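Side-chain contacts in AvrL567-A (Melampsora lini, PDB 2OPC), which acts as a flax rust avirulence protein, probably a secreted effector whose recognition by matching resistance proteins of the flax host triggers plant defence: residues Phe18-Thr23 and Phe105-Asn110; Lys33-Asn38 and Gln86-Ala91. All coordinates share one frame; numbering follows the deposited sequence.

How the contacts relate
Both contacts tie a β-strand to the long connection between strands 75-81 and 118-125. Contact 1 lies on strand 16-19, an edge of the four-stranded sheet, and contact 2 on strand 32-36, the middle of the three-stranded one. Along the chain, contact 2 is nested inside the loop that contact 1 closes; their centres are about 16 Å apart. They meet where the sheets adjoin: Trp36 NE1 is probably hydrogen-bonded to Tyr19 O at 2.9 Å, and the Trp36 and Phe18 rings stack, with Trp36 CE2 3.3 Å from Phe18 CE2. The cobalt ligands Cys60 and His62 belong to neither contact; they sit on strand 58-63 of the four-stranded sheet.

Contact 1 of 2, residues Phe18-Thr23 and Phe105-Asn110; sequences FYRSPT and FHLFEN
Arg20 meets Leu107 and Tyr19 meets Asn110 where a connection of this β-sandwich runs past the end of strand 16-19. The two pairs form a small surface contact without hydrogen bonds between the segments. Arg20 and Leu107 cross at about a right angle, with the Leu107 CD2 methyl over one face of the guanidinium group. This methyl lies 3.6 Å from Arg20 NE and 3.7 Å from Arg20 CD, so it packs on both the NE side of the guanidinium and the methylene before it. The other branch meets the far end of the guanidinium, Leu107 CD1 lying 4.0 Å from Arg20 NH2. Bends at chi2 and chi3 fold the Arg20 chain so that both its methylenes and its flat end meet the leucine. Its backbone turns here as well: Arg20 is the centre of an inverse gamma turn, in which Ser21 N gives a weak hydrogen bond to Tyr19 O. Leu107 also packs on Ile119, and Arg20 on Ile102, linking the pair to strand 118-125 and the loop before it. Tyr19 and Asn110 likewise cross at about a right angle. Asn110 CG is anti to its own backbone N (chi1 -157°), which brings the amide end in toward the tyrosine. Ring and amide planes lie 41° apart. Two hydrogen bonds pin the amide, ND2 to Pro116 O and OD1 to Ile112 N, while Tyr19 OH bonds to Arg17 NH1. Held this way, Asn110 ND2 approaches the tyrosine ring obliquely, 3.2 Å from Tyr19 CE1.

Contact 2 of 2, residues Lys33-Asn38 and Gln86-Ala91; sequences KVKWDN and QHWAQA
A cation-pi and CH-pi contact joins strand 32-36, the central strand of the three-stranded sheet in this β-sandwich, to an irregular part of the connection between strands 75-81 and 118-125. Trp88 supplies the aromatic surface; Lys33 and Lys35, two residues apart on the strand and facing the same way, both supply aliphatic chain, and Lys35 also the charge that faces the ring. Lys35 lies over one face of the indole, the two side chains crossing obliquely. Its CE is 3.6 Å from the centroid of the Trp88 five-membered ring and 9° off the normal, so the methylene rests almost squarely on the pyrrole part. Lys35 NZ follows at 3.8 Å from the same centroid, 15° off the normal, where the electron-rich face would attract its charge. Nearer the strand, Lys35 CG packs 3.7 Å from Trp88 CZ3, so the extended chain runs along the indole from the benzo part to the pyrrole part. Lys33 meets the benzo end, its chain crossing the tryptophan side chain at about a right angle. Its CG is 3.5 Å from Trp88 CH2, and its CE is 3.6 Å from Trp88 CZ2. With chi1 at 54°, Lys33 CG sits between the backbone N and the carbonyl carbon, and the chain beyond is straight enough to follow the ring's end. Between the lysines, Val34 points away from the loop, to pack on strands 25-28 and 44-48. Strand 44-48 also pairs with strand 32-36 through Lys47 and Leu45, while its Lys47 touches Trp88 and its Phe46 is hydrogen-bonded, backbone to backbone, to Ala89.

Contact 1 of 2, residues Phe18-Thr23 and Phe105-Asn110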
loop_
_atom_site.group_PDB
_atom_site.type_symbol
_atom_site.label_atom_id
_atom_site.label_comp_id
_atom_site.label_asym_id
_atom_site.label_seq_id
_atom_site.Cartn_x
_atom_site.Cartn_y
_atom_site.Cartn_z
ATOM N N PHE A 18 -3.228 6.919 -0.925
ATOM C CA PHE A 18 -1.788 7.170 -1.067
ATOM C C PHE A 18 -1.611 7.837 -2.430
ATOM O O PHE A 18 -1.818 7.219 -3.477
ATOM C CB PHE A 18 -1.034 5.832 -0.944
ATOM C CG PHE A 18 0.479 5.941 -1.060
ATOM C CD1 PHE A 18 1.154 6.941 -0.387
ATOM C CD2 PHE A 18 1.198 5.029 -1.840
ATOM C CE1 PHE A 18 2.540 7.015 -0.456
ATOM C CE2 PHE A 18 2.620 5.121 -1.924
ATOM C CZ PHE A 18 3.243 6.139 -1.216
ATOM N N TYR A 19 -1.254 9.128 -2.366
ATOM C CA TYR A 19 -1.228 9.963 -3.559
ATOM C C TYR A 19 -0.002 9.769 -4.455
ATOM O O TYR A 19 1.078 9.507 -3.962
ATOM C CB TYR A 19 -1.401 11.439 -3.158
ATOM C CG TYR A 19 -2.846 11.754 -2.868
ATOM C CD1 TYR A 19 -3.704 12.143 -3.889
ATOM C CD2 TYR A 19 -3.374 11.585 -1.592
ATOM C CE1 TYR A 19 -5.068 12.404 -3.643
ATOM C CE2 TYR A 19 -4.742 11.857 -1.325
ATOM C CZ TYR A 19 -5.567 12.242 -2.362
ATOM O OH TYR A 19 -6.903 12.511 -2.130
ATOM N N ARG A 20 -0.176 9.883 -5.776
ATOM C CA ARG A 20 0.904 9.752 -6.757
ATOM C C ARG A 20 1.650 11.065 -6.879
ATOM O O ARG A 20 1.772 11.650 -7.933
ATOM C CB ARG A 20 0.338 9.334 -8.083
ATOM C CG ARG A 20 -0.306 7.944 -8.029
ATOM C CD ARG A 20 0.624 7.006 -8.705
ATOM N NE ARG A 20 0.627 7.157 -10.155
ATOM C CZ ARG A 20 1.225 6.315 -11.002
ATOM N NH1 ARG A 20 1.885 5.264 -10.432
ATOM N NH2 ARG A 20 1.169 6.522 -12.378
ATOM N N SER A 21 2.169 11.480 -5.725
ATOM C CA SER A 21 3.196 12.536 -5.637
ATOM C C SER A 21 4.432 11.824 -5.109
ATOM O O SER A 21 4.324 11.074 -4.152
ATOM C CB SER A 21 2.753 13.545 -4.590
ATOM O OG SER A 21 3.841 14.349 -4.174
ATOM N N PRO A 22 5.597 12.040 -5.717
ATOM C CA PRO A 22 6.752 11.215 -5.363
ATOM C C PRO A 22 7.172 11.300 -3.913
ATOM O O PRO A 22 7.797 10.359 -3.429
ATOM C CB PRO A 22 7.859 11.727 -6.287
ATOM C CG PRO A 22 7.100 12.157 -7.519
ATOM C CD PRO A 22 5.878 12.865 -6.913
ATOM N N THR A 23 6.812 12.378 -3.231
ATOM C CA THR A 23 7.239 12.586 -1.842
ATOM C C THR A 23 6.158 12.167 -0.846
ATOM O O THR A 23 6.315 12.343 0.371
ATOM C CB THR A 23 7.606 14.082 -1.628
ATOM O OG1 THR A 23 6.499 14.918 -1.978
ATOM C CG2 THR A 23 8.830 14.485 -2.479
ATOM N N PHE A 105 -5.608 0.632 -13.514
ATOM C CA PHE A 105 -6.818 0.169 -12.842
ATOM C C PHE A 105 -6.672 0.214 -11.307
ATOM O O PHE A 105 -7.609 -0.155 -10.608
ATOM C CB PHE A 105 -7.228 -1.239 -13.308
ATOM C CG PHE A 105 -6.128 -2.269 -13.213
ATOM C CD1 PHE A 105 -5.433 -2.648 -14.364
ATOM C CD2 PHE A 105 -5.768 -2.840 -11.987
ATOM C CE1 PHE A 105 -4.412 -3.610 -14.299
ATOM C CE2 PHE A 105 -4.758 -3.809 -11.907
ATOM C CZ PHE A 105 -4.088 -4.204 -13.060
ATOM N N HIS A 106 -5.535 0.706 -10.806
ATOM C CA HIS A 106 -5.396 0.988 -9.374
ATOM C C HIS A 106 -5.615 2.467 -9.078
ATOM O O HIS A 106 -5.694 2.844 -7.911
ATOM C CB HIS A 106 -3.970 0.718 -8.911
ATOM C CG HIS A 106 -3.560 -0.707 -9.010
ATOM N ND1 HIS A 106 -2.389 -1.115 -9.608
ATOM C CD2 HIS A 106 -4.155 -1.825 -8.537
ATOM C CE1 HIS A 106 -2.289 -2.432 -9.513
ATOM N NE2 HIS A 106 -3.351 -2.889 -8.868
ATOM N N LEU A 107 -5.684 3.305 -10.119
ATOM C CA LEU A 107 -5.627 4.750 -9.920
ATOM C C LEU A 107 -6.996 5.387 -9.873
ATOM O O LEU A 107 -7.840 5.132 -10.743
ATOM C CB LEU A 107 -4.824 5.420 -11.054
ATOM C CG LEU A 107 -3.359 4.977 -11.107
ATOM C CD1 LEU A 107 -2.721 5.465 -12.403
ATOM C CD2 LEU A 107 -2.584 5.505 -9.874
ATOM N N PHE A 108 -7.186 6.197 -8.827
ATOM C CA PHE A 108 -8.433 6.973 -8.630
ATOM C C PHE A 108 -8.092 8.425 -8.871
ATOM O O PHE A 108 -7.026 8.900 -8.471
ATOM C CB PHE A 108 -8.924 6.795 -7.195
ATOM C CG PHE A 108 -9.454 5.417 -6.910
ATOM C CD1 PHE A 108 -10.827 5.136 -7.030
ATOM C CD2 PHE A 108 -8.572 4.381 -6.553
ATOM C CE1 PHE A 108 -11.320 3.853 -6.825
ATOM C CE2 PHE A 108 -9.050 3.086 -6.331
ATOM C CZ PHE A 108 -10.429 2.817 -6.443
ATOM N N GLU A 109 -8.991 9.149 -9.525
ATOM C CA GLU A 109 -8.703 10.538 -9.813
ATOM C C GLU A 109 -9.014 11.379 -8.643
ATOM O O GLU A 109 -9.990 11.134 -7.951
ATOM C CB GLU A 109 -9.459 11.024 -11.060
ATOM C CG GLU A 109 -8.966 10.261 -12.261
ATOM C CD GLU A 109 -9.400 10.927 -13.520
ATOM O OE1 GLU A 109 -8.542 11.512 -14.218
ATOM O OE2 GLU A 109 -10.629 10.910 -13.802
ATOM N N ASN A 110 -8.195 12.413 -8.444
ATOM C CA ASN A 110 -8.428 13.352 -7.358
ATOM C C ASN A 110 -9.849 13.908 -7.404
ATOM O O ASN A 110 -10.476 14.112 -8.485
ATOM C CB ASN A 110 -7.386 14.473 -7.392
ATOM C CG ASN A 110 -7.205 15.148 -6.047
ATOM O OD1 ASN A 110 -8.082 15.882 -5.587
ATOM N ND2 ASN A 110 -6.048 14.929 -5.422
#

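Contact 2 of 2, residues Lys33-Asn38 and Gln86-Ala91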
loop_
_atom_site.group_PDB
_atom_site.type_symbol
_atom_site.label_atom_id
_atom_site.label_comp_id
_atom_site.label_asym_id
_atom_site.label_seq_id
_atom_site.Cartn_x
_atom_site.Cartn_y
_atom_site.Cartn_z
ATOM N N LYS A 33 4.648 2.176 7.766
ATOM C CA LYS A 33 4.735 3.397 6.945
ATOM C C LYS A 33 5.027 2.993 5.525
ATOM O O LYS A 33 5.561 1.892 5.221
ATOM C CB LYS A 33 5.741 4.437 7.432
ATOM C CG LYS A 33 7.073 3.939 7.619
ATOM C CD LYS A 33 7.978 5.079 8.190
ATOM C CE LYS A 33 9.382 4.597 8.340
ATOM N NZ LYS A 33 10.338 5.700 8.534
ATOM N N VAL A 34 4.608 3.893 4.619
ATOM C CA VAL A 34 4.636 3.647 3.177
ATOM C C VAL A 34 5.258 4.827 2.455
ATOM O O VAL A 34 4.929 5.973 2.790
ATOM C CB VAL A 34 3.202 3.412 2.611
ATOM C CG1 VAL A 34 3.248 2.856 1.181
ATOM C CG2 VAL A 34 2.411 2.473 3.503
ATOM N N LYS A 35 6.110 4.564 1.464
ATOM C CA LYS A 35 6.615 5.643 0.593
ATOM C C LYS A 35 6.681 5.076 -0.823
ATOM O O LYS A 35 6.448 3.883 -1.024
ATOM C CB LYS A 35 8.018 6.136 1.040
ATOM C CG LYS A 35 9.123 5.107 0.788
ATOM C CD LYS A 35 10.486 5.697 1.097
ATOM C CE LYS A 35 11.579 4.680 0.760
ATOM N NZ LYS A 35 12.946 5.300 0.937
ATOM N N TRP A 36 7.012 5.919 -1.799
ATOM C CA TRP A 36 7.209 5.423 -3.146
ATOM C C TRP A 36 8.619 4.944 -3.372
ATOM O O TRP A 36 9.570 5.455 -2.785
ATOM C CB TRP A 36 6.875 6.519 -4.184
ATOM C CG TRP A 36 5.424 6.817 -4.288
ATOM C CD1 TRP A 36 4.767 7.969 -3.910
ATOM C CD2 TRP A 36 4.448 5.970 -4.874
ATOM N NE1 TRP A 36 3.426 7.871 -4.176
ATOM C CE2 TRP A 36 3.202 6.654 -4.789
ATOM C CE3 TRP A 36 4.497 4.684 -5.454
ATOM C CZ2 TRP A 36 2.017 6.103 -5.297
ATOM C CZ3 TRP A 36 3.316 4.129 -5.941
ATOM C CH2 TRP A 36 2.086 4.839 -5.847
ATOM N N ASP A 37 8.770 4.015 -4.323
ATOM C CA ASP A 37 10.085 3.473 -4.624
ATOM C C ASP A 37 11.020 4.498 -5.187
ATOM O O ASP A 37 12.210 4.533 -4.813
ATOM C CB ASP A 37 9.969 2.209 -5.506
ATOM C CG ASP A 37 9.221 2.448 -6.838
ATOM O OD1 ASP A 37 8.423 3.388 -6.993
ATOM O OD2 ASP A 37 9.458 1.651 -7.773
ATOM N N ASN A 38 10.493 5.330 -6.074
ATOM C CA ASN A 38 11.248 6.406 -6.731
ATOM C C ASN A 38 10.282 7.339 -7.468
ATOM O O ASN A 38 9.046 7.223 -7.340
ATOM C CB ASN A 38 12.320 5.831 -7.680
ATOM C CG ASN A 38 11.730 4.901 -8.696
ATOM O OD1 ASN A 38 10.741 5.212 -9.350
ATOM N ND2 ASN A 38 12.319 3.702 -8.804
ATOM N N GLN A 86 13.996 -2.508 9.802
ATOM C CA GLN A 86 15.298 -1.857 9.639
ATOM C C GLN A 86 15.518 -1.266 8.258
ATOM O O GLN A 86 16.359 -0.370 8.091
ATOM C CB GLN A 86 16.432 -2.852 9.926
ATOM C CG GLN A 86 16.435 -3.332 11.379
ATOM C CD GLN A 86 16.978 -2.297 12.392
ATOM O OE1 GLN A 86 17.369 -1.167 12.043
ATOM N NE2 GLN A 86 17.035 -2.712 13.660
ATOM N N HIS A 87 14.792 -1.784 7.266
ATOM C CA HIS A 87 15.023 -1.382 5.882
ATOM C C HIS A 87 13.681 -1.322 5.198
ATOM O O HIS A 87 12.817 -2.144 5.470
ATOM C CB HIS A 87 15.903 -2.405 5.141
ATOM C CG HIS A 87 17.292 -2.446 5.678
ATOM N ND1 HIS A 87 18.178 -1.406 5.502
ATOM C CD2 HIS A 87 17.919 -3.346 6.471
ATOM C CE1 HIS A 87 19.309 -1.691 6.138
ATOM N NE2 HIS A 87 19.170 -2.858 6.748
ATOM N N TRP A 88 13.492 -0.341 4.327
ATOM C CA TRP A 88 12.268 -0.302 3.527
ATOM C C TRP A 88 12.221 -1.519 2.595
ATOM O O TRP A 88 13.248 -1.930 2.051
ATOM C CB TRP A 88 12.271 0.954 2.667
ATOM C CG TRP A 88 12.131 2.200 3.417
ATOM C CD1 TRP A 88 13.131 3.032 3.884
ATOM C CD2 TRP A 88 10.888 2.825 3.745
ATOM N NE1 TRP A 88 12.558 4.131 4.488
ATOM C CE2 TRP A 88 11.184 4.027 4.432
ATOM C CE3 TRP A 88 9.550 2.498 3.527
ATOM C CZ2 TRP A 88 10.156 4.912 4.869
ATOM C CZ3 TRP A 88 8.559 3.332 4.002
ATOM C CH2 TRP A 88 8.860 4.523 4.635
ATOM N N ALA A 89 11.040 -2.098 2.433
ATOM C CA ALA A 89 10.907 -3.334 1.664
ATOM C C ALA A 89 9.728 -3.287 0.713
ATOM O O ALA A 89 8.705 -2.678 1.022
ATOM C CB ALA A 89 10.713 -4.536 2.628
ATOM N N GLN A 90 9.819 -4.004 -0.408
ATOM C CA GLN A 90 8.659 -4.219 -1.240
ATOM C C GLN A 90 7.771 -5.254 -0.546
ATOM O O GLN A 90 8.247 -6.079 0.255
ATOM C CB GLN A 90 9.095 -4.842 -2.571
ATOM C CG GLN A 90 10.010 -4.005 -3.374
ATOM C CD GLN A 90 10.562 -4.749 -4.560
ATOM O OE1 GLN A 90 9.817 -5.450 -5.249
ATOM N NE2 GLN A 90 11.865 -4.601 -4.804
ATOM N N ALA A 91 6.495 -5.226 -0.844
ATOM C CA ALA A 91 5.634 -6.299 -0.373
ATOM C C ALA A 91 6.128 -7.636 -0.961
ATOM O O ALA A 91 6.575 -7.697 -2.088
ATOM C CB ALA A 91 4.151 -6.014 -0.728
#